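Local atomic coordinates of RagA protein (Porphyromonas gingivalis, PDB entry 6SLN), a protein that probably imports nutrients across the outer membrane of Porphyromonas gingivalis as a TonB-dependent transporter. Residues A116-A121 and N178-M183; T139-V144 and T167-V172; A173-N178 and Q441-G446; I206-G211 and G366-G371; Q449-P452 and L456-K459. One frame throughout, in Å; residues are numbered along the deposited sequence.

Contact 1: A116-A121 and N178-M183; sequences ANIMDA and NDFESM
Met119 and Met183 meet methyl to methyl, CE of Met119 lying 3.6 Å from CE of Met183. The two thioether chains are turned obliquely to one another, and the same Met119 methyl also comes within 3.8 Å of Met183 SD. Met183 leaves its strand with CG anti to the backbone N (chi1 171°), runs straight through chi2 and bends only at its last torsion. Met119 is kinked earlier, at chi2 and chi3, and this folding turns its methyl toward the strand. Beside the methionines, Ile118 approaches the phenyl ring of Phe180 from the edge, near the ring plane, with its CG1 4.5 Å from Phe180 CE2; no face is stacked. The backbones stay well apart, Met119 CA and Met183 CA being 10.5 Å from each other, so side chains alone bridge the gap. Ile118 also packs on Val172 and Met119 on Leu169, while Phe180 and Met183 rest on Ile206 of the neighbouring strand. Glu181 and Ser182 form a classic beta bulge opposite Gln207. No hydrogen bond links the segments 116-121 and 178-183: this buried, wholly apolar contact in the plug holds by dispersion and the hydrophobic effect.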
# COMPACT_ATOMS: atom_id res chain seq x y z
N ALA A 116 20.78 -21.36 0.03
CA ALA A 116 19.64 -21.25 -0.88
C ALA A 116 20.07 -21.01 -2.31
O ALA A 116 19.29 -21.25 -3.23
CB ALA A 116 18.72 -20.12 -0.45
N ASN A 117 21.30 -20.54 -2.51
CA ASN A 117 21.80 -20.11 -3.82
C ASN A 117 22.29 -21.35 -4.55
O ASN A 117 23.45 -21.75 -4.44
CB ASN A 117 22.87 -19.05 -3.62
CG ASN A 117 23.63 -18.74 -4.89
OD1 ASN A 117 24.82 -18.46 -4.85
ND2 ASN A 117 22.94 -18.78 -6.02
N ILE A 118 21.39 -21.97 -5.33
CA ILE A 118 21.64 -23.27 -5.97
C ILE A 118 22.75 -23.19 -7.01
O ILE A 118 23.51 -24.16 -7.18
CB ILE A 118 20.33 -23.80 -6.58
CG1 ILE A 118 20.58 -25.10 -7.36
CG2 ILE A 118 19.73 -22.77 -7.50
CD1 ILE A 118 20.81 -26.32 -6.48
N MET A 119 22.87 -22.08 -7.74
CA MET A 119 23.87 -22.00 -8.80
C MET A 119 25.28 -22.14 -8.25
O MET A 119 26.18 -22.64 -8.94
CB MET A 119 23.72 -20.69 -9.58
CG MET A 119 22.57 -20.71 -10.62
SD MET A 119 22.73 -22.10 -11.76
CE MET A 119 21.45 -23.21 -11.22
N ASP A 120 25.47 -21.72 -6.99
CA ASP A 120 26.75 -21.88 -6.32
C ASP A 120 27.23 -23.33 -6.36
O ASP A 120 28.44 -23.58 -6.44
CB ASP A 120 26.64 -21.39 -4.88
CG ASP A 120 27.96 -21.44 -4.15
OD1 ASP A 120 28.76 -20.49 -4.32
OD2 ASP A 120 28.20 -22.43 -3.43
N ALA A 121 26.30 -24.29 -6.34
CA ALA A 121 26.66 -25.70 -6.36
C ALA A 121 27.17 -26.18 -7.71
O ALA A 121 27.61 -27.33 -7.82
CB ALA A 121 25.45 -26.55 -5.94
N ASN A 178 16.12 -30.66 -3.83
CA ASN A 178 16.08 -32.11 -3.79
C ASN A 178 15.06 -32.68 -4.75
O ASN A 178 15.11 -33.88 -5.05
CB ASN A 178 15.75 -32.59 -2.39
CG ASN A 178 16.96 -33.02 -1.66
OD1 ASN A 178 17.22 -32.55 -0.56
ND2 ASN A 178 17.73 -33.92 -2.25
N ASP A 179 14.11 -31.86 -5.20
CA ASP A 179 13.16 -32.25 -6.23
C ASP A 179 13.76 -32.22 -7.63
O ASP A 179 13.09 -32.64 -8.58
CB ASP A 179 11.94 -31.33 -6.18
CG ASP A 179 11.30 -31.31 -4.82
OD1 ASP A 179 11.45 -32.32 -4.11
OD2 ASP A 179 10.66 -30.31 -4.46
N PHE A 180 15.01 -31.76 -7.78
CA PHE A 180 15.67 -31.66 -9.07
C PHE A 180 16.33 -32.99 -9.45
O PHE A 180 17.12 -33.54 -8.68
CB PHE A 180 16.73 -30.56 -9.05
CG PHE A 180 16.18 -29.18 -8.79
CD1 PHE A 180 14.82 -28.94 -8.78
CD2 PHE A 180 17.04 -28.12 -8.56
CE1 PHE A 180 14.33 -27.68 -8.55
CE2 PHE A 180 16.56 -26.85 -8.33
CZ PHE A 180 15.21 -26.63 -8.33
N GLU A 181 15.98 -33.49 -10.63
CA GLU A 181 16.58 -34.73 -11.12
C GLU A 181 17.92 -34.47 -11.76
O GLU A 181 18.91 -35.14 -11.46
CB GLU A 181 15.64 -35.40 -12.13
CG GLU A 181 16.10 -36.76 -12.59
CD GLU A 181 16.40 -37.68 -11.42
OE1 GLU A 181 17.57 -37.70 -10.97
OE2 GLU A 181 15.47 -38.37 -10.95
N SER A 182 17.97 -33.50 -12.66
CA SER A 182 19.18 -33.19 -13.38
C SER A 182 19.17 -31.72 -13.72
O SER A 182 18.18 -31.01 -13.51
CB SER A 182 19.32 -34.05 -14.65
OG SER A 182 18.05 -34.25 -15.26
N MET A 183 20.31 -31.25 -14.21
CA MET A 183 20.44 -29.90 -14.74
C MET A 183 21.32 -29.99 -15.98
O MET A 183 22.44 -30.50 -15.91
CB MET A 183 21.02 -28.94 -13.71
CG MET A 183 21.36 -27.60 -14.28
SD MET A 183 21.94 -26.47 -13.01
CE MET A 183 20.66 -26.63 -11.77

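Contact 2: T139-V144 and T167-V172; sequences TAVASV and TSLDVV
Val141 and Leu169 mark the nearest approach of the two backbones, 7.4 Å between Val141 CA and Leu169 CA, where an extended segment leading into strand 143-146 passes the first turn of helix 169-173. The helix opens with Ser168 as its N-cap: Ser168 OG accepts from Val171 N at 2.8 Å, a nearly straight bond of 166°. Val141 points its side chain at the helix and straddles two neighbouring residues. Its CG1, anti to the backbone N (chi1 -160°), sits 3.4 Å from Leu169 CD1 and 3.8 Å from Leu169 CB, whereas CG2 turns to the carboxylate of Asp170, 3.7 Å from Asp170 OD1. The valine thus lies at a slant to the leucine but at about a right angle to the aspartate. Leu169 CD1 also approaches the backbone of the extended segment, 4.1 Å from Ala142 O. Leu169 continues onto Tyr160, and Ala142 onto Asn117, which ties the pair into the rest of the plug. With no hydrogen bond between the segments, an apolar touch joins them at a partly buried place, and the charged end of Asp170, exposed to solvent, borders the valine without a polar partner across the contact.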
# COMPACT_ATOMS: atom_id res chain seq x y z
N THR A 139 20.73 -14.34 1.03
CA THR A 139 19.85 -14.02 -0.09
C THR A 139 20.63 -13.59 -1.32
O THR A 139 20.05 -12.98 -2.22
CB THR A 139 18.85 -12.93 0.29
OG1 THR A 139 19.56 -11.73 0.62
CG2 THR A 139 18.02 -13.35 1.47
N ALA A 140 21.92 -13.89 -1.38
CA ALA A 140 22.69 -13.53 -2.55
C ALA A 140 22.50 -14.58 -3.64
O ALA A 140 22.47 -15.79 -3.38
CB ALA A 140 24.17 -13.40 -2.21
N VAL A 141 22.37 -14.09 -4.88
CA VAL A 141 22.20 -14.92 -6.07
C VAL A 141 23.52 -14.94 -6.85
O VAL A 141 24.14 -13.90 -7.05
CB VAL A 141 21.05 -14.39 -6.93
CG1 VAL A 141 20.58 -15.45 -7.82
CG2 VAL A 141 19.94 -13.92 -6.04
N ALA A 142 23.94 -16.13 -7.29
CA ALA A 142 25.17 -16.25 -8.07
C ALA A 142 25.01 -15.64 -9.45
O ALA A 142 23.93 -15.63 -10.04
CB ALA A 142 25.57 -17.72 -8.23
N SER A 143 26.13 -15.15 -9.99
CA SER A 143 26.18 -14.75 -11.38
C SER A 143 26.67 -15.92 -12.22
O SER A 143 27.54 -16.69 -11.79
CB SER A 143 27.08 -13.53 -11.57
OG SER A 143 28.44 -13.82 -11.29
N VAL A 144 26.10 -16.09 -13.41
CA VAL A 144 26.51 -17.14 -14.33
C VAL A 144 26.78 -16.53 -15.70
O VAL A 144 26.01 -15.70 -16.19
CB VAL A 144 25.44 -18.25 -14.46
CG1 VAL A 144 25.96 -19.33 -15.37
CG2 VAL A 144 25.08 -18.82 -13.08
N THR A 167 11.93 -19.38 -15.52
CA THR A 167 11.80 -19.08 -14.10
C THR A 167 12.88 -18.10 -13.68
O THR A 167 14.04 -18.23 -14.09
CB THR A 167 11.91 -20.35 -13.27
OG1 THR A 167 10.89 -21.28 -13.69
CG2 THR A 167 11.75 -20.05 -11.80
N SER A 168 12.50 -17.10 -12.87
CA SER A 168 13.50 -16.23 -12.26
C SER A 168 14.37 -17.04 -11.31
O SER A 168 13.96 -18.07 -10.79
CB SER A 168 12.83 -15.10 -11.48
OG SER A 168 12.64 -15.45 -10.12
N LEU A 169 15.59 -16.55 -11.08
CA LEU A 169 16.45 -17.26 -10.14
C LEU A 169 15.93 -17.13 -8.72
O LEU A 169 16.08 -18.06 -7.92
CB LEU A 169 17.91 -16.77 -10.23
CG LEU A 169 18.88 -17.75 -10.90
CD1 LEU A 169 20.35 -17.51 -10.53
CD2 LEU A 169 18.51 -19.21 -10.65
N ASP A 170 15.29 -16.00 -8.38
CA ASP A 170 14.66 -15.89 -7.06
C ASP A 170 13.58 -16.94 -6.88
O ASP A 170 13.49 -17.58 -5.82
CB ASP A 170 14.08 -14.49 -6.87
CG ASP A 170 15.14 -13.39 -6.91
OD1 ASP A 170 16.23 -13.59 -6.33
OD2 ASP A 170 14.87 -12.33 -7.52
N VAL A 171 12.76 -17.15 -7.91
CA VAL A 171 11.71 -18.17 -7.81
C VAL A 171 12.36 -19.55 -7.76
O VAL A 171 11.82 -20.48 -7.16
CB VAL A 171 10.71 -18.00 -8.98
CG1 VAL A 171 9.75 -19.18 -9.08
CG2 VAL A 171 9.91 -16.70 -8.84
N VAL A 172 13.54 -19.70 -8.36
CA VAL A 172 14.27 -20.96 -8.27
C VAL A 172 14.73 -21.22 -6.84
O VAL A 172 14.68 -22.35 -6.36
CB VAL A 172 15.45 -20.99 -9.26
CG1 VAL A 172 16.35 -22.18 -8.97
CG2 VAL A 172 14.95 -21.07 -10.68

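Contact 3: A173-N178 and Q441-G446; sequences ATMNPN and QANVNG. With C8E ((hydroxyethyloxy)tri(ethyloxy)octane), chain I.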
# COMPACT_ATOMS: atom_id res chain seq x y z
N ALA A 173 15.18 -20.16 -6.14
CA ALA A 173 15.51 -20.29 -4.72
C ALA A 173 14.32 -20.69 -3.84
O ALA A 173 14.51 -21.29 -2.78
CB ALA A 173 16.10 -18.98 -4.20
N THR A 174 13.08 -20.36 -4.25
CA THR A 174 11.92 -20.78 -3.47
C THR A 174 11.56 -22.24 -3.71
O THR A 174 10.55 -22.70 -3.17
CB THR A 174 10.69 -19.90 -3.77
OG1 THR A 174 10.19 -20.17 -5.10
CG2 THR A 174 11.02 -18.40 -3.63
N MET A 175 12.35 -22.97 -4.49
CA MET A 175 12.09 -24.37 -4.80
C MET A 175 13.04 -25.27 -4.02
O MET A 175 14.19 -24.91 -3.74
CB MET A 175 12.26 -24.65 -6.30
CG MET A 175 11.40 -23.80 -7.26
SD MET A 175 11.28 -24.68 -8.83
CE MET A 175 10.01 -23.75 -9.67
N ASN A 176 12.56 -26.46 -3.69
CA ASN A 176 13.36 -27.45 -2.99
C ASN A 176 14.25 -28.17 -4.00
O ASN A 176 13.76 -28.95 -4.82
CB ASN A 176 12.43 -28.42 -2.23
CG ASN A 176 13.18 -29.47 -1.43
OD1 ASN A 176 14.41 -29.55 -1.42
ND2 ASN A 176 12.41 -30.32 -0.75
N PRO A 177 15.57 -27.96 -3.95
CA PRO A 177 16.45 -28.53 -4.98
C PRO A 177 16.58 -30.03 -4.91
O PRO A 177 17.12 -30.63 -5.85
CB PRO A 177 17.80 -27.86 -4.71
CG PRO A 177 17.55 -26.86 -3.59
CD PRO A 177 16.35 -27.33 -2.87
N ASN A 178 16.12 -30.66 -3.83
CA ASN A 178 16.08 -32.11 -3.79
C ASN A 178 15.06 -32.68 -4.75
O ASN A 178 15.11 -33.88 -5.05
CB ASN A 178 15.75 -32.59 -2.39
CG ASN A 178 16.96 -33.02 -1.66
OD1 ASN A 178 17.22 -32.55 -0.56
ND2 ASN A 178 17.73 -33.92 -2.25
N GLN A 441 4.74 -17.82 -3.08
CA GLN A 441 5.09 -18.26 -4.42
C GLN A 441 4.19 -19.42 -4.83
O GLN A 441 4.07 -20.40 -4.09
CB GLN A 441 6.56 -18.70 -4.49
CG GLN A 441 7.06 -18.95 -5.90
CD GLN A 441 7.07 -17.66 -6.72
OE1 GLN A 441 7.20 -16.56 -6.16
NE2 GLN A 441 6.94 -17.79 -8.05
N ALA A 442 3.59 -19.30 -6.00
CA ALA A 442 2.90 -20.41 -6.63
C ALA A 442 3.30 -20.48 -8.09
O ALA A 442 3.42 -19.45 -8.76
CB ALA A 442 1.40 -20.29 -6.54
N ASN A 443 3.50 -21.70 -8.56
CA ASN A 443 3.95 -21.96 -9.92
C ASN A 443 3.08 -23.08 -10.45
O ASN A 443 3.14 -24.21 -9.95
CB ASN A 443 5.44 -22.33 -9.95
CG ASN A 443 6.30 -21.37 -9.12
OD1 ASN A 443 6.39 -20.17 -9.41
ND2 ASN A 443 6.95 -21.90 -8.09
N VAL A 444 2.23 -22.78 -11.43
CA VAL A 444 1.11 -23.65 -11.79
C VAL A 444 1.27 -24.01 -13.26
O VAL A 444 0.87 -23.24 -14.14
CB VAL A 444 -0.23 -22.98 -11.50
CG1 VAL A 444 -1.37 -23.95 -11.70
CG2 VAL A 444 -0.28 -22.49 -10.08
N ASN A 445 1.84 -25.18 -13.55
CA ASN A 445 2.15 -25.61 -14.90
C ASN A 445 1.27 -26.79 -15.26
O ASN A 445 1.15 -27.73 -14.47
CB ASN A 445 3.62 -26.03 -15.01
CG ASN A 445 4.50 -25.27 -14.05
OD1 ASN A 445 4.80 -25.77 -12.97
ND2 ASN A 445 4.95 -24.07 -14.43
N GLY A 446 0.67 -26.74 -16.44
CA GLY A 446 -0.04 -27.89 -16.97
C GLY A 446 0.33 -28.09 -18.43
O GLY A 446 0.62 -27.13 -19.15
C1 C8E I . 7.18 -27.94 6.19
C2 C8E I . 5.71 -27.92 5.76
C3 C8E I . 5.52 -27.67 4.26
C4 C8E I . 4.31 -26.77 3.97
C5 C8E I . 4.50 -25.93 2.70
C6 C8E I . 3.24 -25.72 1.85
C7 C8E I . 3.47 -24.66 0.76
C8 C8E I . 2.19 -23.85 0.47
O9 C8E I . 2.49 -22.58 -0.08
C10 C8E I . 1.75 -22.24 -1.24
C11 C8E I . 1.69 -20.72 -1.43
O12 C8E I . 0.85 -20.33 -2.50
C13 C8E I . 0.39 -18.98 -2.46
C14 C8E I . 0.23 -18.44 -3.90
O15 C8E I . -0.59 -17.30 -4.06
C16 C8E I . -1.75 -17.57 -4.85
C17 C8E I . -1.47 -18.41 -6.12
O18 C8E I . -2.66 -18.93 -6.72
C19 C8E I . -2.48 -19.47 -8.02
C20 C8E I . -3.81 -19.61 -8.76
O21 C8E I . -3.74 -20.36 -9.96
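The plug of a TonB-dependent receptor touches its barrel wall here, where Thr174 and Met175, in the loop after helix 169-173, face Gln441 and Asn443 on strand 435-450. Thr174 OG1 lies 3.5 Å from Gln441 CG and 4.0 Å from Gln441 CB, so the hydroxyl rests against the aliphatic part of the glutamine, the two side chains standing at about a right angle. The polar ends are engaged with others: Thr174 OG1 bonds to Val171 O, and Gln441 OE1 to Thr467 OG1 on the next barrel strand. Gln441 has CG anti to the backbone N (chi1 -170°), which sets CG against the threonine; the bend at chi2 then turns the amide aside. Met175 is extended beyond CG and reaches across to Asn443, its methyl CE 4.4 Å from Asn443 CG, the chains running at a slant.

Alternation along a barrel strand sorts the residues: Gln441 and Asn443 point toward the plug, while Ala442 between them points away, to the membrane side. There Ala442 CB is 3.4 Å from C14 of a bound C8E detergent molecule, and C11 of the same molecule lies 3.6 Å from Gln441 O. No hydrogen bond spans the two segments. The loop is shaped from within by an Asx turn, in which Asn178 N donates to Asn176 OD1 at 3.2 Å, the donor standing 53° above the carbonyl plane. Asn176 ND2 in turn bonds to Asp315 OD1, and Ala173 O accepts from Arg348 NE, further ties between plug and barrel wall.

Contact 4: I206-G211 and G366-G371; sequences IQTKKG and GANLSG. With C8E ((hydroxyethyloxy)tri(ethyloxy)octane), chain J.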
# COMPACT_ATOMS: atom_id res chain seq x y z
N ILE A 206 16.59 -27.02 -15.69
CA ILE A 206 16.42 -27.81 -14.47
C ILE A 206 15.22 -28.72 -14.66
O ILE A 206 14.11 -28.24 -14.94
CB ILE A 206 16.25 -26.91 -13.24
CG1 ILE A 206 17.46 -25.99 -13.06
CG2 ILE A 206 16.02 -27.76 -11.99
CD1 ILE A 206 17.30 -24.97 -11.95
N GLN A 207 15.41 -30.03 -14.51
CA GLN A 207 14.30 -30.97 -14.62
C GLN A 207 14.05 -31.62 -13.27
O GLN A 207 14.93 -32.31 -12.74
CB GLN A 207 14.55 -32.03 -15.68
CG GLN A 207 13.29 -32.81 -15.96
CD GLN A 207 13.51 -33.91 -16.96
OE1 GLN A 207 14.61 -34.07 -17.49
NE2 GLN A 207 12.45 -34.67 -17.24
N THR A 208 12.85 -31.43 -12.74
CA THR A 208 12.46 -31.97 -11.46
C THR A 208 12.10 -33.46 -11.58
O THR A 208 12.00 -34.02 -12.68
CB THR A 208 11.30 -31.16 -10.87
OG1 THR A 208 10.12 -31.35 -11.66
CG2 THR A 208 11.64 -29.67 -10.83
N LYS A 209 11.89 -34.10 -10.44
CA LYS A 209 11.77 -35.56 -10.40
C LYS A 209 10.35 -36.01 -10.69
O LYS A 209 9.37 -35.36 -10.31
CB LYS A 209 12.21 -36.10 -9.04
CG LYS A 209 13.71 -36.07 -8.82
CD LYS A 209 14.06 -36.16 -7.33
CE LYS A 209 15.53 -36.53 -7.13
NZ LYS A 209 16.08 -36.14 -5.79
N LYS A 210 10.24 -37.16 -11.36
CA LYS A 210 8.99 -37.87 -11.57
C LYS A 210 9.08 -39.22 -10.86
O LYS A 210 10.16 -39.74 -10.60
CB LYS A 210 8.70 -38.08 -13.06
CG LYS A 210 9.16 -36.96 -13.97
CD LYS A 210 8.49 -35.62 -13.64
CE LYS A 210 8.78 -34.57 -14.71
NZ LYS A 210 8.86 -33.22 -14.10
N GLY A 211 7.92 -39.80 -10.56
CA GLY A 211 7.90 -41.07 -9.86
C GLY A 211 8.22 -42.25 -10.77
O GLY A 211 7.59 -42.45 -11.81
N GLY A 366 -0.17 -33.83 -17.59
CA GLY A 366 0.65 -33.70 -16.40
C GLY A 366 0.68 -32.28 -15.87
O GLY A 366 0.32 -31.32 -16.56
N ALA A 367 1.11 -32.16 -14.62
CA ALA A 367 1.31 -30.86 -13.98
C ALA A 367 2.55 -30.92 -13.09
O ALA A 367 2.86 -31.95 -12.49
CB ALA A 367 0.08 -30.41 -13.18
N ASN A 368 3.26 -29.80 -13.01
CA ASN A 368 4.48 -29.77 -12.22
C ASN A 368 4.38 -28.67 -11.17
O ASN A 368 5.18 -27.73 -11.16
CB ASN A 368 5.72 -29.57 -13.10
CG ASN A 368 5.99 -30.77 -14.03
OD1 ASN A 368 6.41 -31.83 -13.59
ND2 ASN A 368 5.73 -30.58 -15.32
N LEU A 369 3.41 -28.80 -10.27
CA LEU A 369 3.06 -27.72 -9.36
C LEU A 369 4.08 -27.52 -8.24
O LEU A 369 4.63 -28.48 -7.70
CB LEU A 369 1.69 -27.98 -8.76
CG LEU A 369 0.69 -28.31 -9.86
CD1 LEU A 369 -0.57 -29.02 -9.33
CD2 LEU A 369 0.38 -27.02 -10.59
N SER A 370 4.32 -26.26 -7.88
CA SER A 370 5.24 -25.93 -6.81
C SER A 370 4.78 -24.65 -6.12
O SER A 370 4.09 -23.81 -6.70
CB SER A 370 6.68 -25.75 -7.33
OG SER A 370 6.77 -24.66 -8.22
N GLY A 371 5.18 -24.51 -4.86
CA GLY A 371 4.83 -23.31 -4.12
C GLY A 371 5.70 -23.19 -2.89
O GLY A 371 6.39 -24.13 -2.49
C1 C8E J . 1.81 -33.35 -0.59
C2 C8E J . 1.75 -31.82 -0.63
C3 C8E J . 1.91 -31.20 -2.03
C4 C8E J . 1.90 -29.66 -1.97
C5 C8E J . 2.17 -28.96 -3.30
C6 C8E J . 1.66 -27.51 -3.34
C7 C8E J . 2.16 -26.77 -4.58
C8 C8E J . 1.72 -25.30 -4.65
O9 C8E J . 0.68 -25.14 -5.59
C10 C8E J . 0.02 -23.88 -5.53
C11 C8E J . -1.49 -24.05 -5.37
O12 C8E J . -2.24 -23.93 -6.57
C13 C8E J . -3.12 -25.03 -6.77
C14 C8E J . -3.74 -25.05 -8.17
O15 C8E J . -3.70 -26.34 -8.76
C16 C8E J . -3.54 -26.35 -10.17
C17 C8E J . -4.40 -27.46 -10.79
O18 C8E J . -4.35 -27.46 -12.21
C19 C8E J . -3.76 -28.60 -12.80
C20 C8E J . -4.56 -29.11 -14.00
O21 C8E J . -3.71 -29.60 -15.03
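Lys210 reaches Asn368 through a chain folded at chi2 (-61°) and turned again at chi4 (-147°), which carries NZ back beside Thr208 and across to the barrel strand. Asn368 has CG anti to its carbonyl carbon and holds its amide out toward the lysine, the two side chains meeting at about a right angle. NZ of Lys210 donates to Asn368 OD1 at 2.9 Å, coming from above the carbonyl plane, 42° out of it. A second, weak bond of 3.3 Å runs from Lys210 NZ to Thr208 OG1 in the same segment. The charge has another partner in Asp163, which forms a salt bridge with Lys210 NZ through OD1 and a hydrogen bond with Thr208 OG1 through OD2. The ammonium is therefore gripped by a carboxylate, an amide and a hydroxyl, which probably favours its charged form. On the other face of strand 363-377, Leu369 points outward: its CD2 lies 4.0 Å from C16 of a bound C8E detergent, and it packs on Leu353 of the second subunit. A polar residue turned inward to the plug, next to a leucine turned out to detergent, is the alternation of an outer-membrane beta-barrel strand, here linked to the loop that follows plug strand 203-208.

Contact 5: Q449-P452 and L456-K459; sequences QITP and LTLK
Gln449-Pro452 and Leu456-Lys459 run antiparallel, their end-to-end directions 153° apart, as the two arms of the beta-hairpin formed by barrel strands 435-450 and 456-475. Ile450 and Leu458 form the hydrogen-bonded pair: Ile450 N donates to Leu458 O at 3.0 Å and 173°, and Leu458 N returns a bond to Ile450 O at 2.9 Å and 166°. Their side chains share one face of the sheet, Ile450 CB lying 4.5 Å from Leu458 CB. That face looks to the membrane, for the side chain of Leu458 is about 4 Å from a bound phospholipid, distearoyl-glycerophosphoethanolamine. Gln449 and Lys459 make the adjoining non-hydrogen-bonded pair on the other face. The extended glutamine lies aslant the lysine, its OE1 3.6 Å from Lys459 CD, and its amide also brushes the methyl of Thr457. Lys459 has a further partner in Phe447, a cation-pi contact. Near the turn, Thr451 and Thr457 lie side by side and point the same way, the CG2 methyl of Thr451 beside the Thr457 hydroxyl. Pro452 meets Leu456 at about a right angle, with Pro452 CG 3.6 Å from Leu456 CD2. Beside it the backbone closes with a CA-H...O contact, Thr451 CA to Leu456 O, of 3.3 Å.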
# COMPACT_ATOMS: atom_id res chain seq x y z
N GLN A 449 -0.52 -33.65 -24.01
CA GLN A 449 0.22 -34.24 -25.11
C GLN A 449 -0.73 -35.10 -25.94
O GLN A 449 -1.20 -36.14 -25.47
CB GLN A 449 1.42 -35.04 -24.63
CG GLN A 449 2.66 -34.70 -25.43
CD GLN A 449 3.85 -35.54 -25.06
OE1 GLN A 449 4.77 -35.07 -24.38
NE2 GLN A 449 3.86 -36.79 -25.52
N ILE A 450 -1.01 -34.64 -27.15
CA ILE A 450 -1.89 -35.33 -28.08
C ILE A 450 -1.03 -35.99 -29.15
O ILE A 450 -0.34 -35.30 -29.92
CB ILE A 450 -2.90 -34.36 -28.72
CG1 ILE A 450 -3.69 -33.61 -27.64
CG2 ILE A 450 -3.83 -35.12 -29.62
CD1 ILE A 450 -5.01 -33.02 -28.14
N THR A 451 -1.07 -37.33 -29.20
CA THR A 451 -0.49 -38.07 -30.32
C THR A 451 -1.63 -38.60 -31.18
O THR A 451 -2.25 -39.63 -30.84
CB THR A 451 0.40 -39.22 -29.82
OG1 THR A 451 -0.18 -39.84 -28.67
CG2 THR A 451 1.79 -38.69 -29.45
N PRO A 452 -1.97 -37.93 -32.29
CA PRO A 452 -3.15 -38.33 -33.08
C PRO A 452 -2.87 -39.30 -34.21
O PRO A 452 -3.77 -40.06 -34.60
CB PRO A 452 -3.65 -36.99 -33.62
CG PRO A 452 -2.43 -36.17 -33.78
CD PRO A 452 -1.45 -36.62 -32.71
N LEU A 456 3.39 -38.12 -34.99
CA LEU A 456 2.91 -36.78 -34.67
C LEU A 456 2.66 -36.62 -33.17
O LEU A 456 1.87 -37.36 -32.58
CB LEU A 456 1.64 -36.48 -35.45
CG LEU A 456 1.16 -35.06 -35.18
CD1 LEU A 456 2.32 -34.10 -35.37
CD2 LEU A 456 -0.00 -34.70 -36.07
N THR A 457 3.30 -35.62 -32.56
CA THR A 457 3.05 -35.26 -31.17
C THR A 457 2.81 -33.76 -31.09
O THR A 457 3.63 -32.97 -31.59
CB THR A 457 4.22 -35.68 -30.28
OG1 THR A 457 4.43 -37.08 -30.42
CG2 THR A 457 3.92 -35.37 -28.82
N LEU A 458 1.68 -33.37 -30.50
CA LEU A 458 1.31 -31.96 -30.31
C LEU A 458 1.30 -31.69 -28.81
O LEU A 458 0.43 -32.20 -28.10
CB LEU A 458 -0.06 -31.67 -30.91
CG LEU A 458 -0.39 -32.38 -32.22
CD1 LEU A 458 -1.81 -32.08 -32.63
CD2 LEU A 458 0.56 -31.92 -33.29
N LYS A 459 2.24 -30.89 -28.33
CA LYS A 459 2.32 -30.58 -26.91
C LYS A 459 1.87 -29.15 -26.66
O LYS A 459 2.48 -28.20 -27.16
CB LYS A 459 3.73 -30.79 -26.37
CG LYS A 459 3.74 -30.83 -24.85
CD LYS A 459 5.01 -31.48 -24.32
CE LYS A 459 5.54 -30.76 -23.09
NZ LYS A 459 6.72 -31.46 -22.51

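Contacts 1 and 2 lie inside the plug, their centres about 11 Å apart, and join directly where Met119 CB packs 3.8 Å from Ala142 CB. Contacts 3 and 4 carry the plug to the barrel wall; their centres are about 8 Å apart, and their barrel halves lie on the adjacent strands 435-450 and 363-377. Contact 1 shares Asn178 with contact 3, and strands 180-186 and 203-208 pair between contacts 1 and 4. Val171 of contact 2 also packs on Gln441 and Asn443 of contact 3. Contact 5 stands apart at the hairpin end of strand 435-450, its centre about 26 Å from contact 3 and about 31 Å from contact 1, and it alone borders the phospholipid; contacts 3 and 4 touch detergent instead.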